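Local coordinates for glycoside hydrolase family protein (Novosphingobium sp. PP1Y, PDB 6Q2F), which probably hydrolyses terminal alpha-L-rhamnose residues from glycosides, as an alpha-L-rhamnosidase of a glycoside hydrolase family, at residues L128-W136 with Y475-Y483; L557-G567 with M591-H601. All blocks are in the same frame, centred on the assembly; numbering follows the deposited sequence.

Contact 1 of 2, residues L128-W136 with Y475-Y483; sequences LAIAASPGW and YLEHYIGMY
Two tyrosines one helical turn apart, Y475 and Y479, donate to successive carbonyls where strand 127-131 of the (beta/alpha)8 barrel gives way to a loop, tying helix 469-487 to the strand's C-terminal end. Y479 OH lies 2.6 Å from A131 O, standing above the carbonyl plane (42° out of it). Y475 OH reaches A132 O, also at 2.6 Å, but lies in the carbonyl plane on a lone pair. In both tyrosines CG is anti to the backbone N (chi1 178° in Y479), which sends the rings off the helix in the same direction. The Y479 ring is held between unlike neighbours: A132 O is offset over one face, and Y483 CD2 lies over the other. P134 CD adds an apolar contact 3.7 Å from Y479 CE1. A phenylalanine in place of Y479 would keep the ring but would probably leave the buried A131 O without this donor. A turn further along the helix, Y483 meets I130 of the strand, the two side chains sliding past each other. W143 lays its ring nearly parallel to that of Y475 and donates NE1 to Y475 O, and F114 of helix 108-124 touches both I130 and Y483. Isoleucine suits its site because its CG1 arm carries the CD1 methyl out over the Y483 ring: I130 CD1 sits 3.7 Å from the centroid, 14° off the normal, a CH-pi contact.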
# COMPACT_ATOMS: atom_id res chain seq x y z
N LEU A 128 17.26 14.06 -4.25
CA LEU A 128 17.00 13.22 -5.42
C LEU A 128 17.01 11.75 -5.01
O LEU A 128 17.94 11.30 -4.34
CB LEU A 128 18.05 13.48 -6.50
CG LEU A 128 18.01 12.52 -7.70
CD1 LEU A 128 16.65 12.56 -8.39
CD2 LEU A 128 19.11 12.87 -8.70
N ALA A 129 15.97 11.03 -5.40
CA ALA A 129 15.88 9.59 -5.19
C ALA A 129 15.76 8.86 -6.52
O ALA A 129 15.30 9.40 -7.53
CB ALA A 129 14.67 9.23 -4.31
N ILE A 130 16.18 7.59 -6.50
CA ILE A 130 15.99 6.68 -7.62
C ILE A 130 15.26 5.45 -7.12
O ILE A 130 15.28 5.14 -5.93
CB ILE A 130 17.32 6.28 -8.29
CG1 ILE A 130 18.23 5.60 -7.25
CG2 ILE A 130 17.97 7.50 -8.88
CD1 ILE A 130 19.52 5.01 -7.87
N ALA A 131 14.61 4.75 -8.04
CA ALA A 131 14.02 3.47 -7.70
C ALA A 131 15.11 2.41 -7.57
O ALA A 131 16.24 2.58 -8.03
CB ALA A 131 13.01 3.04 -8.76
N ALA A 132 14.75 1.29 -6.94
CA ALA A 132 15.71 0.21 -6.66
C ALA A 132 15.90 -0.73 -7.85
O ALA A 132 16.54 -1.77 -7.70
CB ALA A 132 15.26 -0.58 -5.42
N SER A 133 15.38 -0.39 -9.03
CA SER A 133 15.55 -1.22 -10.22
C SER A 133 15.30 -0.35 -11.44
O SER A 133 14.62 0.68 -11.34
CB SER A 133 14.57 -2.41 -10.22
OG SER A 133 13.26 -1.95 -10.57
N PRO A 134 15.85 -0.71 -12.60
CA PRO A 134 15.41 -0.05 -13.83
C PRO A 134 13.90 -0.16 -13.92
O PRO A 134 13.31 -1.18 -13.53
CB PRO A 134 16.12 -0.84 -14.94
CG PRO A 134 17.30 -1.49 -14.24
CD PRO A 134 16.84 -1.78 -12.85
N GLY A 135 13.27 0.90 -14.41
CA GLY A 135 11.82 1.00 -14.33
C GLY A 135 11.45 1.57 -12.98
O GLY A 135 12.03 2.56 -12.55
N TRP A 136 10.55 0.92 -12.30
CA TRP A 136 10.19 1.39 -10.99
C TRP A 136 10.11 0.35 -9.93
O TRP A 136 10.19 0.68 -8.79
CB TRP A 136 8.89 2.16 -10.99
CG TRP A 136 7.71 1.52 -11.58
CD1 TRP A 136 7.18 0.32 -11.29
CD2 TRP A 136 6.87 2.10 -12.56
NE1 TRP A 136 6.08 0.11 -12.03
CE2 TRP A 136 5.87 1.19 -12.83
CE3 TRP A 136 6.90 3.29 -13.25
CZ2 TRP A 136 4.88 1.45 -13.74
CZ3 TRP A 136 5.94 3.53 -14.14
CH2 TRP A 136 4.94 2.63 -14.38
N TYR A 475 22.90 -7.96 -6.19
CA TYR A 475 22.03 -7.18 -7.07
C TYR A 475 22.19 -5.68 -6.81
O TYR A 475 22.45 -4.90 -7.73
CB TYR A 475 20.57 -7.59 -6.91
CG TYR A 475 19.68 -6.55 -7.54
CD1 TYR A 475 19.46 -6.55 -8.92
CD2 TYR A 475 19.12 -5.53 -6.78
CE1 TYR A 475 18.69 -5.59 -9.50
CE2 TYR A 475 18.36 -4.54 -7.37
CZ TYR A 475 18.13 -4.59 -8.73
OH TYR A 475 17.36 -3.61 -9.31
N LEU A 476 22.06 -5.27 -5.55
CA LEU A 476 21.95 -3.84 -5.25
C LEU A 476 23.31 -3.15 -5.30
O LEU A 476 23.40 -1.98 -5.71
CB LEU A 476 21.27 -3.63 -3.88
CG LEU A 476 20.72 -2.20 -3.69
CD1 LEU A 476 19.66 -1.86 -4.74
CD2 LEU A 476 20.19 -1.90 -2.27
N GLU A 477 24.38 -3.83 -4.88
CA GLU A 477 25.70 -3.21 -5.01
C GLU A 477 26.02 -2.94 -6.47
O GLU A 477 26.54 -1.87 -6.81
CB GLU A 477 26.78 -4.08 -4.36
CG GLU A 477 26.70 -4.04 -2.82
CD GLU A 477 27.75 -4.88 -2.12
OE1 GLU A 477 28.35 -5.78 -2.76
OE2 GLU A 477 27.98 -4.63 -0.91
N HIS A 478 25.69 -3.89 -7.35
CA HIS A 478 25.91 -3.67 -8.77
C HIS A 478 25.04 -2.51 -9.26
O HIS A 478 25.52 -1.64 -10.00
CB HIS A 478 25.58 -4.93 -9.56
CG HIS A 478 25.89 -4.82 -11.02
ND1 HIS A 478 24.98 -4.34 -11.94
CD2 HIS A 478 27.03 -5.07 -11.70
CE1 HIS A 478 25.55 -4.33 -13.14
NE2 HIS A 478 26.79 -4.76 -13.02
N TYR A 479 23.77 -2.49 -8.85
CA TYR A 479 22.87 -1.45 -9.33
C TYR A 479 23.35 -0.08 -8.91
O TYR A 479 23.40 0.85 -9.73
CB TYR A 479 21.47 -1.72 -8.78
CG TYR A 479 20.44 -0.68 -9.18
CD1 TYR A 479 20.01 -0.57 -10.49
CD2 TYR A 479 19.86 0.15 -8.23
CE1 TYR A 479 19.04 0.35 -10.86
CE2 TYR A 479 18.89 1.08 -8.58
CZ TYR A 479 18.48 1.18 -9.90
OH TYR A 479 17.52 2.11 -10.24
N ILE A 480 23.73 0.06 -7.64
CA ILE A 480 24.26 1.33 -7.16
C ILE A 480 25.53 1.71 -7.91
O ILE A 480 25.74 2.88 -8.26
CB ILE A 480 24.46 1.25 -5.64
CG1 ILE A 480 23.09 1.22 -4.96
CG2 ILE A 480 25.31 2.43 -5.13
CD1 ILE A 480 23.13 1.03 -3.45
N GLY A 481 26.38 0.72 -8.22
CA GLY A 481 27.55 0.97 -9.05
C GLY A 481 27.21 1.59 -10.40
O GLY A 481 27.93 2.46 -10.88
N MSE A 482 26.13 1.15 -11.03
CA MSE A 482 25.72 1.74 -12.29
C MSE A 482 25.40 3.22 -12.14
O MSE A 482 25.76 4.01 -13.01
CB MSE A 482 24.49 1.01 -12.86
CG MSE A 482 24.80 -0.41 -13.37
SE MSE A 482 23.19 -1.49 -13.49
CE MSE A 482 21.94 -0.12 -14.14
N TYR A 483 24.76 3.60 -11.02
CA TYR A 483 24.40 5.01 -10.84
C TYR A 483 25.59 5.85 -10.40
O TYR A 483 25.67 7.03 -10.76
CB TYR A 483 23.24 5.14 -9.85
CG TYR A 483 21.94 5.01 -10.60
CD1 TYR A 483 21.34 6.12 -11.17
CD2 TYR A 483 21.37 3.76 -10.82
CE1 TYR A 483 20.17 6.00 -11.90
CE2 TYR A 483 20.21 3.64 -11.55
CZ TYR A 483 19.61 4.77 -12.10
OH TYR A 483 18.46 4.65 -12.82

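Contact 2 of 2, residues L557-G567 with M591-H601; sequences LADLLASEHYG and MLGDDMAMRSH
The segment M591-H601, linking barrel strands 579-582 and 604-610, lies along helix 543-575. L561 and M591, a selenomethionine, meet tip to tip, CD2 3.9 Å from CE. L561 extends away from its own amide (chi1 -179°), bringing CD2 also to 3.9 Å from CE of selenomethionine M598. Small residues allow the closest backbone approach: A558 CB rests 3.7 Å from G593 CA, where a side chain would run into L561 and the backbone angles alone call for glycine. Beside them a water bridges the helix carbonyl A558 O, which also takes A562 N, to the loop amide of D594. The loop is shaped by an Asx motif, in which D594 OD2 accepts from A597 N at 2.8 Å; Y738 and N766 also bond to this carboxylate. A562 CB packs on A597 CB. The Y566 ring takes M598 O over one face, CG to O 3.3 Å, while the flexible M598 chain bends to lay CE by the ring's OH end. Within the pi-type turn 561-567, G567, where a CB would clash with S563 O, puts its CA over one face of the H601 ring, 3.9 Å from the centroid, and S600 OG lies over the opposite face.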
# COMPACT_ATOMS: atom_id res chain seq x y z
N LEU A 557 9.29 -17.64 5.10
CA LEU A 557 9.44 -16.84 3.88
C LEU A 557 9.19 -15.36 4.19
O LEU A 557 9.95 -14.49 3.77
CB LEU A 557 8.49 -17.34 2.80
CG LEU A 557 8.64 -18.78 2.29
CD1 LEU A 557 7.46 -19.19 1.42
CD2 LEU A 557 9.94 -18.89 1.48
N ALA A 558 8.13 -15.08 4.97
CA ALA A 558 7.84 -13.70 5.35
C ALA A 558 8.99 -13.12 6.16
O ALA A 558 9.38 -11.97 5.93
CB ALA A 558 6.53 -13.63 6.13
N ASP A 559 9.56 -13.90 7.09
CA ASP A 559 10.70 -13.42 7.87
C ASP A 559 11.87 -13.08 6.97
O ASP A 559 12.56 -12.07 7.17
CB ASP A 559 11.13 -14.48 8.90
CG ASP A 559 10.15 -14.63 10.07
OD1 ASP A 559 9.37 -13.68 10.36
OD2 ASP A 559 10.17 -15.71 10.71
N LEU A 560 12.14 -13.93 5.98
CA LEU A 560 13.32 -13.71 5.15
C LEU A 560 13.12 -12.53 4.19
O LEU A 560 14.05 -11.78 3.93
CB LEU A 560 13.68 -15.00 4.40
CG LEU A 560 14.08 -16.22 5.26
CD1 LEU A 560 14.26 -17.47 4.42
CD2 LEU A 560 15.34 -15.95 6.07
N LEU A 561 11.89 -12.34 3.70
CA LEU A 561 11.60 -11.15 2.89
C LEU A 561 12.02 -9.89 3.64
O LEU A 561 12.77 -9.06 3.12
CB LEU A 561 10.11 -11.10 2.56
CG LEU A 561 9.72 -9.91 1.71
CD1 LEU A 561 10.38 -10.00 0.32
CD2 LEU A 561 8.19 -9.82 1.55
N ALA A 562 11.59 -9.78 4.91
CA ALA A 562 11.88 -8.58 5.69
C ALA A 562 13.37 -8.45 5.99
O ALA A 562 13.93 -7.36 5.88
CB ALA A 562 11.08 -8.61 6.99
N SER A 563 14.02 -9.54 6.38
CA SER A 563 15.42 -9.42 6.74
C SER A 563 16.35 -9.50 5.53
O SER A 563 17.27 -8.69 5.40
CB SER A 563 15.82 -10.49 7.77
OG SER A 563 15.81 -11.77 7.18
N GLU A 564 16.12 -10.47 4.65
CA GLU A 564 17.09 -10.73 3.58
C GLU A 564 16.90 -9.77 2.40
O GLU A 564 17.88 -9.38 1.77
CB GLU A 564 17.00 -12.18 3.10
CG GLU A 564 17.23 -13.23 4.22
CD GLU A 564 18.43 -12.89 5.11
OE1 GLU A 564 19.57 -13.16 4.68
OE2 GLU A 564 18.23 -12.33 6.22
N HIS A 565 15.69 -9.34 2.12
CA HIS A 565 15.48 -8.30 1.10
C HIS A 565 15.55 -6.90 1.72
O HIS A 565 16.51 -6.16 1.50
CB HIS A 565 14.17 -8.53 0.34
CG HIS A 565 13.96 -7.56 -0.79
ND1 HIS A 565 12.91 -6.66 -0.80
CD2 HIS A 565 14.63 -7.37 -1.95
CE1 HIS A 565 12.95 -5.96 -1.93
NE2 HIS A 565 13.99 -6.38 -2.64
N TYR A 566 14.55 -6.55 2.53
CA TYR A 566 14.45 -5.15 2.97
C TYR A 566 15.53 -4.77 3.98
O TYR A 566 16.06 -3.65 3.91
CB TYR A 566 13.03 -4.89 3.49
CG TYR A 566 11.99 -4.94 2.38
CD1 TYR A 566 11.83 -3.88 1.50
CD2 TYR A 566 11.21 -6.07 2.20
CE1 TYR A 566 10.89 -3.93 0.47
CE2 TYR A 566 10.27 -6.11 1.19
CZ TYR A 566 10.11 -5.04 0.32
OH TYR A 566 9.19 -5.10 -0.67
N GLY A 567 15.92 -5.68 4.87
CA GLY A 567 17.07 -5.40 5.72
C GLY A 567 18.36 -5.19 4.91
O GLY A 567 19.10 -4.23 5.14
N MSE A 591 1.75 -11.00 -1.97
CA MSE A 591 2.69 -12.08 -1.64
C MSE A 591 2.76 -12.22 -0.12
O MSE A 591 2.17 -11.42 0.60
CB MSE A 591 4.07 -11.81 -2.20
CG MSE A 591 4.74 -10.63 -1.51
SE MSE A 591 6.52 -10.17 -2.13
CE MSE A 591 7.51 -11.79 -1.69
N LEU A 592 3.50 -13.24 0.35
CA LEU A 592 3.74 -13.38 1.78
C LEU A 592 4.60 -12.24 2.27
O LEU A 592 5.40 -11.65 1.54
CB LEU A 592 4.43 -14.71 2.09
CG LEU A 592 3.56 -15.93 1.77
CD1 LEU A 592 4.35 -17.23 1.94
CD2 LEU A 592 2.30 -15.90 2.68
N GLY A 593 4.43 -11.92 3.54
CA GLY A 593 5.18 -10.86 4.17
C GLY A 593 4.30 -10.04 5.08
O GLY A 593 3.08 -9.97 4.93
N ASP A 594 4.93 -9.40 6.06
CA ASP A 594 4.26 -8.49 6.96
C ASP A 594 4.61 -7.06 6.58
O ASP A 594 5.79 -6.71 6.50
CB ASP A 594 4.68 -8.76 8.40
CG ASP A 594 4.03 -7.77 9.36
OD1 ASP A 594 2.84 -7.95 9.63
OD2 ASP A 594 4.70 -6.81 9.77
N ASP A 595 3.60 -6.22 6.37
CA ASP A 595 3.88 -4.90 5.81
C ASP A 595 4.38 -3.88 6.84
O ASP A 595 4.76 -2.78 6.44
CB ASP A 595 2.67 -4.33 5.04
CG ASP A 595 1.34 -4.46 5.77
OD1 ASP A 595 1.29 -5.03 6.88
OD2 ASP A 595 0.33 -4.01 5.20
N MSE A 596 4.43 -4.22 8.12
CA MSE A 596 5.22 -3.42 9.06
C MSE A 596 6.68 -3.86 9.04
O MSE A 596 7.59 -3.05 8.96
CB MSE A 596 4.66 -3.48 10.49
CG MSE A 596 3.36 -2.69 10.61
SE MSE A 596 2.79 -2.51 12.48
CE MSE A 596 4.26 -1.51 13.18
N ALA A 597 6.88 -5.17 9.10
CA ALA A 597 8.25 -5.69 9.13
C ALA A 597 8.99 -5.29 7.86
O ALA A 597 10.15 -4.89 7.90
CB ALA A 597 8.22 -7.21 9.30
N MSE A 598 8.30 -5.34 6.74
CA MSE A 598 8.89 -5.01 5.44
C MSE A 598 9.40 -3.57 5.38
O MSE A 598 10.27 -3.25 4.59
CB MSE A 598 7.88 -5.26 4.33
CG MSE A 598 7.62 -6.73 4.07
SE MSE A 598 5.91 -6.95 3.17
CE MSE A 598 6.52 -6.28 1.41
N ARG A 599 8.86 -2.70 6.25
CA ARG A 599 9.25 -1.30 6.23
C ARG A 599 10.06 -0.88 7.45
O ARG A 599 10.51 0.26 7.52
CB ARG A 599 8.01 -0.42 6.08
CG ARG A 599 7.34 -0.50 4.72
CD ARG A 599 6.06 0.40 4.57
NE ARG A 599 4.93 -0.24 5.21
CZ ARG A 599 3.66 -0.00 4.91
NH1 ARG A 599 3.34 0.87 3.96
NH2 ARG A 599 2.70 -0.65 5.55
N SER A 600 10.30 -1.80 8.38
CA SER A 600 10.89 -1.46 9.67
C SER A 600 12.36 -1.05 9.56
O SER A 600 12.88 -0.38 10.45
CB SER A 600 10.76 -2.67 10.61
OG SER A 600 11.46 -3.77 10.07
N HIS A 601 13.03 -1.46 8.49
CA HIS A 601 14.43 -1.14 8.26
C HIS A 601 14.62 0.11 7.43
O HIS A 601 15.74 0.62 7.35
CB HIS A 601 15.13 -2.31 7.55
CG HIS A 601 14.89 -3.64 8.19
ND1 HIS A 601 15.44 -3.98 9.41
CD2 HIS A 601 14.20 -4.73 7.78
CE1 HIS A 601 15.08 -5.21 9.72
NE2 HIS A 601 14.32 -5.68 8.75
O HOH W 1 7.70 -9.88 6.62

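How the contacts relate
Both segments of contact 1 precede those of contact 2 in sequence. Their centres are 19 Å apart and their nearest atoms about 7 Å, so they do not touch. The barrel sheet connects them: strand 127-131 pairs with 497-502, which pairs with 579-582, the strand that follows the helix of contact 2. T139, whose hydroxyl bonds H565, also touches Y475. The side chains of A131 and Y566 are each about 10 Å from the bound sodium ion, held by D503, S504, E583, E586 and E644, none of them from either contact. Active sites of such barrels lie at the C-terminal strand ends, where the sodium and the end of 127-131 are found, so both contacts probably border it.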